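Side-chain contacts in response regulator (PDB 2PLN), which probably regulates transcription as an orphan response regulator of Helicobacter pylori, represented here by its N-terminal receiver domain: residues S28-E33 against I113-R118; L65-D70 against A125-R130. One frame throughout, in Å; residues are numbered along the deposited sequence.

Contact 1: S28-E33 against I113-R118; sequences SVLGGE and IAKPYR
CD2 of L30 rests against both K115 and Y117, where the first helix of a CheY-like receiver domain faces the loop after its last strand. This is the doubly wound (βα)5 fold, in which a lysine at the end of the fifth strand followed by a cis peptide is a family hallmark; here the cis bond joins K115 to P116.

From CB, CG of K115 lies beside the backbone N and anti to the carbonyl carbon, and the chain runs past the hydroxyl end of Y117. Its CG lies 3.7 Å from CZ of Y117, and CD is 3.9 Å from Y117 OH. The chain then bends (chi3 86°), which carries CE toward the helix, where it meets CD2 of L30 at 3.8 Å. NZ continues past that methyl to a salt bridge with E25, in the loop before helix 28-40. The aliphatic part of the lysine thus does the packing while its charge is paired further on.

In L30, CG anti to the backbone N (chi1 179°) carries the CD2 branch to the loop, and that branch alone makes the contact. The methyl also approaches CE1 of the Y117 ring obliquely, at 4.0 Å. With 99 Å² buried in all, the contact is small and lies near the surface.

The tyrosine has further partners: its OH is hydrogen-bonded to S92 OG, and its side chain touches L123 of helix 120-130. In the plane of the ring, CG2 of I113 abuts the edge, 3.6 Å from both CD2 and CE2 of Y117.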
ATOM      1  N   SER A  28     -15.428  18.135  -3.107  1.00 23.07           N
ATOM      2  CA  SER A  28     -14.469  19.251  -2.977  1.00 23.54           C
ATOM      3  C   SER A  28     -14.026  19.506  -1.540  1.00 22.88           C
ATOM      4  O   SER A  28     -12.896  19.944  -1.294  1.00 22.89           O
ATOM      5  CB  SER A  28     -15.013  20.541  -3.600  1.00 24.85           C
ATOM      6  OG  SER A  28     -16.049  21.067  -2.794  1.00 27.70           O
ATOM      7  N   VAL A  29     -14.930  19.254  -0.601  1.00 22.58           N
ATOM      8  CA  VAL A  29     -14.641  19.388   0.826  1.00 21.59           C
ATOM      9  C   VAL A  29     -13.572  18.372   1.245  1.00 20.05           C
ATOM     10  O   VAL A  29     -12.572  18.727   1.881  1.00 18.56           O
ATOM     11  CB  VAL A  29     -15.938  19.258   1.660  1.00 21.75           C
ATOM     12  CG1 VAL A  29     -15.637  19.221   3.140  1.00 22.94           C
ATOM     13  CG2 VAL A  29     -16.856  20.432   1.334  1.00 22.46           C
ATOM     14  N   LEU A  30     -13.779  17.115   0.854  1.00 18.83           N
ATOM     15  CA  LEU A  30     -12.793  16.081   1.147  1.00 17.33           C
ATOM     16  C   LEU A  30     -11.462  16.396   0.447  1.00 16.86           C
ATOM     17  O   LEU A  30     -10.403  16.302   1.070  1.00 16.19           O
ATOM     18  CB  LEU A  30     -13.316  14.720   0.714  1.00 17.48           C
ATOM     19  CG  LEU A  30     -12.374  13.548   0.932  1.00 17.36           C
ATOM     20  CD1 LEU A  30     -11.851  13.520   2.346  1.00 21.03           C
ATOM     21  CD2 LEU A  30     -13.069  12.273   0.569  1.00 19.12           C
ATOM     22  N   GLY A  31     -11.526  16.798  -0.822  1.00 16.44           N
ATOM     23  CA  GLY A  31     -10.276  17.093  -1.569  1.00 17.03           C
ATOM     24  C   GLY A  31      -9.496  18.207  -0.871  1.00 17.29           C
ATOM     25  O   GLY A  31      -8.276  18.151  -0.738  1.00 16.70           O
ATOM     26  N   GLY A  32     -10.204  19.248  -0.421  1.00 17.84           N
ATOM     27  CA  GLY A  32      -9.571  20.302   0.381  1.00 17.46           C
ATOM     28  C   GLY A  32      -8.887  19.838   1.656  1.00 17.46           C
ATOM     29  O   GLY A  32      -7.779  20.274   1.978  1.00 17.82           O
ATOM     30  N   GLU A  33      -9.551  18.959   2.393  1.00 16.70           N
ATOM     31  CA  GLU A  33      -8.996  18.388   3.600  1.00 16.98           C
ATOM     32  C   GLU A  33      -7.723  17.598   3.321  1.00 15.70           C
ATOM     33  O   GLU A  33      -6.763  17.704   4.073  1.00 15.37           O
ATOM     34  CB  GLU A  33     -10.028  17.487   4.266  1.00 18.03           C
ATOM     35  CG  GLU A  33     -11.095  18.252   5.044  1.00 21.78           C
ATOM     36  CD  GLU A  33     -12.347  17.416   5.301  1.00 26.04           C
ATOM     37  OE1 GLU A  33     -12.475  16.311   4.738  1.00 29.59           O
ATOM     38  OE2 GLU A  33     -13.240  17.872   6.052  1.00 30.65           O
ATOM     39  N   ILE A 113      -7.142   1.941  -2.031  1.00 13.89           N
ATOM     40  CA  ILE A 113      -7.463   2.459  -0.707  1.00 15.89           C
ATOM     41  C   ILE A 113      -8.984   2.569  -0.642  1.00 17.10           C
ATOM     42  O   ILE A 113      -9.592   3.184  -1.501  1.00 17.31           O
ATOM     43  CB  ILE A 113      -6.790   3.847  -0.495  1.00 16.33           C
ATOM     44  CG1 ILE A 113      -5.259   3.744  -0.629  1.00 16.74           C
ATOM     45  CG2 ILE A 113      -7.214   4.508   0.858  1.00 16.89           C
ATOM     46  CD1 ILE A 113      -4.619   5.061  -0.912  1.00 18.51           C
ATOM     47  N   ALA A 114      -9.605   1.933   0.346  1.00 18.92           N
ATOM     48  CA  ALA A 114     -11.053   2.072   0.508  1.00 20.00           C
ATOM     49  C   ALA A 114     -11.388   3.440   1.084  1.00 21.36           C
ATOM     50  O   ALA A 114     -10.674   3.953   1.954  1.00 21.58           O
ATOM     51  CB  ALA A 114     -11.599   0.989   1.429  1.00 20.05           C
ATOM     52  N   LYS A 115     -12.458   4.030   0.558  1.00 22.22           N
ATOM     53  CA  LYS A 115     -13.080   5.202   1.158  1.00 24.99           C
ATOM     54  C   LYS A 115     -14.310   4.728   1.931  1.00 26.30           C
ATOM     55  O   LYS A 115     -14.979   3.771   1.501  1.00 26.76           O
ATOM     56  CB  LYS A 115     -13.529   6.172   0.079  1.00 24.83           C
ATOM     57  CG  LYS A 115     -12.374   6.815  -0.644  1.00 25.83           C
ATOM     58  CD  LYS A 115     -12.871   7.653  -1.803  1.00 26.80           C
ATOM     59  CE  LYS A 115     -13.225   9.034  -1.354  1.00 27.85           C
ATOM     60  NZ  LYS A 115     -13.871   9.744  -2.503  1.00 30.94           N
ATOM     61  N   PRO A 116     -14.640   5.390   3.037  1.00 28.19           N
ATOM     62  CA  PRO A 116     -13.889   6.538   3.616  1.00 28.66           C
ATOM     63  C   PRO A 116     -12.524   6.231   4.231  1.00 29.00           C
ATOM     64  O   PRO A 116     -12.297   5.111   4.696  1.00 30.10           O
ATOM     65  CB  PRO A 116     -14.854   7.093   4.682  1.00 29.43           C
ATOM     66  CG  PRO A 116     -15.833   6.021   4.949  1.00 28.88           C
ATOM     67  CD  PRO A 116     -15.879   5.084   3.780  1.00 27.98           C
ATOM     68  N   TYR A 117     -11.622   7.220   4.234  1.00 28.33           N
ATOM     69  CA  TYR A 117     -10.261   7.061   4.778  1.00 27.75           C
ATOM     70  C   TYR A 117     -10.232   6.901   6.307  1.00 28.97           C
ATOM     71  O   TYR A 117     -11.131   7.384   7.002  1.00 29.46           O
ATOM     72  CB  TYR A 117      -9.344   8.225   4.345  1.00 25.80           C
ATOM     73  CG  TYR A 117      -9.317   8.457   2.855  1.00 24.67           C
ATOM     74  CD1 TYR A 117      -9.933   9.576   2.279  1.00 21.94           C
ATOM     75  CD2 TYR A 117      -8.710   7.539   2.011  1.00 24.53           C
ATOM     76  CE1 TYR A 117      -9.927   9.770   0.912  1.00 19.49           C
ATOM     77  CE2 TYR A 117      -8.692   7.739   0.640  1.00 23.89           C
ATOM     78  CZ  TYR A 117      -9.297   8.843   0.093  1.00 22.56           C
ATOM     79  OH  TYR A 117      -9.263   8.997  -1.274  1.00 19.80           O
ATOM     80  N   ARG A 118      -9.191   6.234   6.826  1.00 29.70           N
ATOM     81  CA  ARG A 118      -9.023   6.039   8.275  1.00 29.68           C
ATOM     82  C   ARG A 118      -8.958   7.392   8.984  1.00 29.15           C
ATOM     83  O   ARG A 118      -9.554   7.595  10.058  1.00 29.77           O
ATOM     84  CB  ARG A 118      -7.773   5.200   8.581  1.00 30.55           C
ATOM     85  CG  ARG A 118      -7.812   4.515   9.945  1.00 32.46           C
ATOM     86  CD  ARG A 118      -7.028   3.209  10.047  1.00 35.54           C
ATOM     87  NE  ARG A 118      -7.750   2.068   9.475  1.00 39.19           N
ATOM     88  CZ  ARG A 118      -7.500   1.540   8.277  1.00 39.72           C
ATOM     89  NH1 ARG A 118      -6.540   2.043   7.515  1.00 41.89           N
ATOM     90  NH2 ARG A 118      -8.200   0.502   7.831  1.00 42.06           N
TER

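Contact 2: L65-D70 against A125-R130; sequences LVMVSD and ARIEAR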
ATOM      1  N   LEU A  65       2.936  12.041  -7.848  1.00 10.51           N
ATOM      2  CA  LEU A  65       1.906  11.066  -7.411  1.00 10.63           C
ATOM      3  C   LEU A  65       0.516  11.564  -7.780  1.00 10.44           C
ATOM      4  O   LEU A  65       0.254  12.780  -7.749  1.00 10.24           O
ATOM      5  CB  LEU A  65       1.997  10.888  -5.891  1.00 10.94           C
ATOM      6  CG  LEU A  65       1.108   9.781  -5.281  1.00 12.17           C
ATOM      7  CD1 LEU A  65       1.744   9.112  -4.068  1.00 12.46           C
ATOM      8  CD2 LEU A  65      -0.296  10.339  -4.918  1.00 13.25           C
ATOM      9  N   VAL A  66      -0.366  10.646  -8.171  1.00 10.23           N
ATOM     10  CA  VAL A  66      -1.786  10.977  -8.421  1.00 11.33           C
ATOM     11  C   VAL A  66      -2.601  10.003  -7.611  1.00 12.23           C
ATOM     12  O   VAL A  66      -2.294   8.800  -7.572  1.00 11.56           O
ATOM     13  CB  VAL A  66      -2.222  10.895  -9.939  1.00 11.73           C
ATOM     14  CG1 VAL A  66      -1.881   9.531 -10.594  1.00 12.65           C
ATOM     15  CG2 VAL A  66      -3.725  11.242 -10.113  1.00 10.64           C
HETATM   16  N   MSE A  67      -3.628  10.531  -6.946  1.00 14.19           N
HETATM   17  CA  MSE A  67      -4.637   9.686  -6.341  1.00 16.40           C
HETATM   18  C   MSE A  67      -5.967   9.930  -7.025  1.00 15.25           C
HETATM   19  O   MSE A  67      -6.410  11.076  -7.157  1.00 14.63           O
HETATM   20  CB  MSE A  67      -4.772   9.936  -4.838  1.00 16.67           C
HETATM   21  CG  MSE A  67      -5.662   8.871  -4.201  1.00 17.23           C
HETATM   22 SE   MSE A  67      -5.552   8.781  -2.282  1.00 28.01          SE
HETATM   23  CE  MSE A  67      -5.961  10.619  -1.872  1.00 18.89           C
ATOM     24  N   VAL A  68      -6.598   8.861  -7.484  1.00 14.58           N
ATOM     25  CA  VAL A  68      -7.807   8.997  -8.296  1.00 14.57           C
ATOM     26  C   VAL A  68      -8.944   8.201  -7.677  1.00 15.78           C
ATOM     27  O   VAL A  68      -8.773   7.030  -7.328  1.00 14.19           O
ATOM     28  CB  VAL A  68      -7.558   8.597  -9.782  1.00 15.19           C
ATOM     29  CG1 VAL A  68      -6.914   7.190  -9.932  1.00 15.95           C
ATOM     30  CG2 VAL A  68      -8.839   8.679 -10.614  1.00 15.39           C
ATOM     31  N   SER A  69     -10.074   8.875  -7.504  1.00 18.10           N
ATOM     32  CA  SER A  69     -11.368   8.257  -7.179  1.00 22.16           C
ATOM     33  C   SER A  69     -12.270   8.666  -8.295  1.00 24.01           C
ATOM     34  O   SER A  69     -12.566   9.854  -8.450  1.00 25.62           O
ATOM     35  CB  SER A  69     -11.962   8.820  -5.895  1.00 22.45           C
ATOM     36  OG  SER A  69     -11.010   8.854  -4.875  1.00 25.21           O
ATOM     37  N   ASP A  70     -12.679   7.693  -9.091  1.00 26.00           N
ATOM     38  CA  ASP A  70     -13.537   7.910 -10.235  1.00 27.57           C
ATOM     39  C   ASP A  70     -14.040   6.533 -10.683  1.00 28.86           C
ATOM     40  O   ASP A  70     -13.384   5.519 -10.460  1.00 28.40           O
ATOM     41  CB  ASP A  70     -12.731   8.527 -11.365  1.00 27.54           C
ATOM     42  CG  ASP A  70     -13.601   9.014 -12.509  1.00 28.36           C
ATOM     43  OD1 ASP A  70     -13.746   8.272 -13.510  1.00 26.94           O
ATOM     44  OD2 ASP A  70     -14.154  10.130 -12.487  1.00 28.65           O
ATOM     45  N   ALA A 125       0.311   9.833   5.737  1.00 13.00           N
ATOM     46  CA  ALA A 125       1.420   8.951   6.058  1.00 13.16           C
ATOM     47  C   ALA A 125       1.614   7.881   4.948  1.00 12.18           C
ATOM     48  O   ALA A 125       2.742   7.542   4.572  1.00 12.50           O
ATOM     49  CB  ALA A 125       1.176   8.285   7.415  1.00 12.91           C
ATOM     50  N   ARG A 126       0.511   7.361   4.433  1.00 11.89           N
ATOM     51  CA  ARG A 126       0.561   6.357   3.347  1.00 11.90           C
ATOM     52  C   ARG A 126       1.137   7.004   2.073  1.00 12.87           C
ATOM     53  O   ARG A 126       1.982   6.418   1.419  1.00 12.71           O
ATOM     54  CB  ARG A 126      -0.838   5.821   3.055  1.00 11.78           C
ATOM     55  CG  ARG A 126      -0.967   4.811   1.856  1.00 11.10           C
ATOM     56  CD  ARG A 126      -2.351   4.210   1.748  1.00 11.16           C
ATOM     57  NE  ARG A 126      -2.676   3.454   2.960  1.00 10.74           N
ATOM     58  CZ  ARG A 126      -2.407   2.152   3.141  1.00 11.67           C
ATOM     59  NH1 ARG A 126      -1.862   1.442   2.146  1.00  9.89           N
ATOM     60  NH2 ARG A 126      -2.694   1.563   4.324  1.00 11.00           N
ATOM     61  N   ILE A 127       0.645   8.200   1.732  1.00 13.47           N
ATOM     62  CA  ILE A 127       1.138   8.918   0.543  1.00 14.65           C
ATOM     63  C   ILE A 127       2.617   9.201   0.687  1.00 15.37           C
ATOM     64  O   ILE A 127       3.381   8.967  -0.249  1.00 15.65           O
ATOM     65  CB  ILE A 127       0.320  10.198   0.292  1.00 14.54           C
ATOM     66  CG1 ILE A 127      -1.103   9.804  -0.086  1.00 13.93           C
ATOM     67  CG2 ILE A 127       0.942  11.057  -0.828  1.00 15.37           C
ATOM     68  CD1 ILE A 127      -2.093  10.981  -0.131  1.00 14.88           C
ATOM     69  N   GLU A 128       3.013   9.678   1.869  1.00 16.40           N
ATOM     70  CA  GLU A 128       4.426   9.846   2.196  1.00 17.55           C
ATOM     71  C   GLU A 128       5.251   8.599   1.917  1.00 17.32           C
ATOM     72  O   GLU A 128       6.300   8.678   1.276  1.00 17.99           O
ATOM     73  CB  GLU A 128       4.596  10.164   3.673  1.00 19.09           C
ATOM     74  CG  GLU A 128       4.623  11.619   3.991  1.00 23.60           C
ATOM     75  CD  GLU A 128       5.021  11.822   5.436  1.00 27.18           C
ATOM     76  OE1 GLU A 128       5.740  12.771   5.686  1.00 34.28           O
ATOM     77  OE2 GLU A 128       4.649  11.000   6.307  1.00 32.47           O
ATOM     78  N   ALA A 129       4.771   7.455   2.421  1.00 15.91           N
ATOM     79  CA  ALA A 129       5.450   6.170   2.233  1.00 15.91           C
ATOM     80  C   ALA A 129       5.526   5.779   0.754  1.00 15.66           C
ATOM     81  O   ALA A 129       6.522   5.233   0.301  1.00 16.17           O
ATOM     82  CB  ALA A 129       4.752   5.050   3.031  1.00 14.59           C
ATOM     83  N   ARG A 130       4.464   6.060   0.005  1.00 15.45           N
ATOM     84  CA  ARG A 130       4.449   5.703  -1.399  1.00 16.09           C
ATOM     85  C   ARG A 130       5.407   6.539  -2.229  1.00 17.79           C
ATOM     86  O   ARG A 130       5.726   6.180  -3.368  1.00 19.16           O
ATOM     87  CB  ARG A 130       3.046   5.834  -1.935  1.00 15.33           C
ATOM     88  CG  ARG A 130       2.127   4.776  -1.382  1.00 13.67           C
ATOM     89  CD  ARG A 130       2.286   3.359  -2.002  1.00 12.92           C
ATOM     90  NE  ARG A 130       1.621   2.477  -1.056  1.00 13.13           N
ATOM     91  CZ  ARG A 130       2.235   1.772  -0.115  1.00 11.97           C
ATOM     92  NH1 ARG A 130       3.566   1.727  -0.077  1.00 11.02           N
ATOM     93  NH2 ARG A 130       1.508   1.056   0.749  1.00 11.49           N
TER
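L65 and I127 mark the closest backbone approach, their CA atoms 8.3 Å apart, where strand 65-68 passes helix 125-130 at 137° with the axes 10.4 Å apart. The strand is the central one of the five-stranded parallel sheet, and the last helix of the receiver domain packs across this face.

The principal pair is L65 and I127, whose side chains cross at about a right angle. CD1 of L65 meets CG2 of I127 at 3.9 Å, the leucine reaching outward with CG anti to its backbone N (chi1 -173°). The same CD1 methyl rests 4.1 Å from CB of R130, one helical turn further on, so one methyl meets two helix residues. The other branch of I127 points along the strand: its CD1 lies 4.3 Å from CE of M67, a selenomethionine; the isoleucine side chain also touches L90 of the adjoining strand.

R130 shares only the root of its side chain with this apolar patch. A bend at chi2 (-76°) turns the chain away, and the guanidinium group forms a salt bridge through NE to D111 of its own chain and a hydrogen bond through NH2 to D110 O of the second subunit. R126 likewise pairs with D111 of its own chain and E101 of the second subunit.

The chemistry therefore divides the helix: aliphatic carbons of I127 and R130 face the strand, while the arginine ends pair with D111 of the same chain and with the second subunit, consistent with the OmpR/PhoB receiver dimer built on the last two helices and the strand between them.

Contacts 1 and 2 have centres 11 Å apart and touch directly. Y117 OH lies 3.7 Å from CE of M67, K115 CD lies 3.8 Å from S69 OG, and I113 CD1 packs 3.6 Å from R126 CD. The loop of contact 1 thus borders the end of strand 65-68, beside E25 and S92, positions that correspond to those around the phosphorylation site in CheY-like receivers; the predicted acceptor, D64, instead immediately precedes L65, at the other end of that strand, and is not phosphorylated here. Both contacts also reach the second subunit: R118 of contact 1 forms a salt bridge with E101 there, and the helix of contact 2 meets the same subunit.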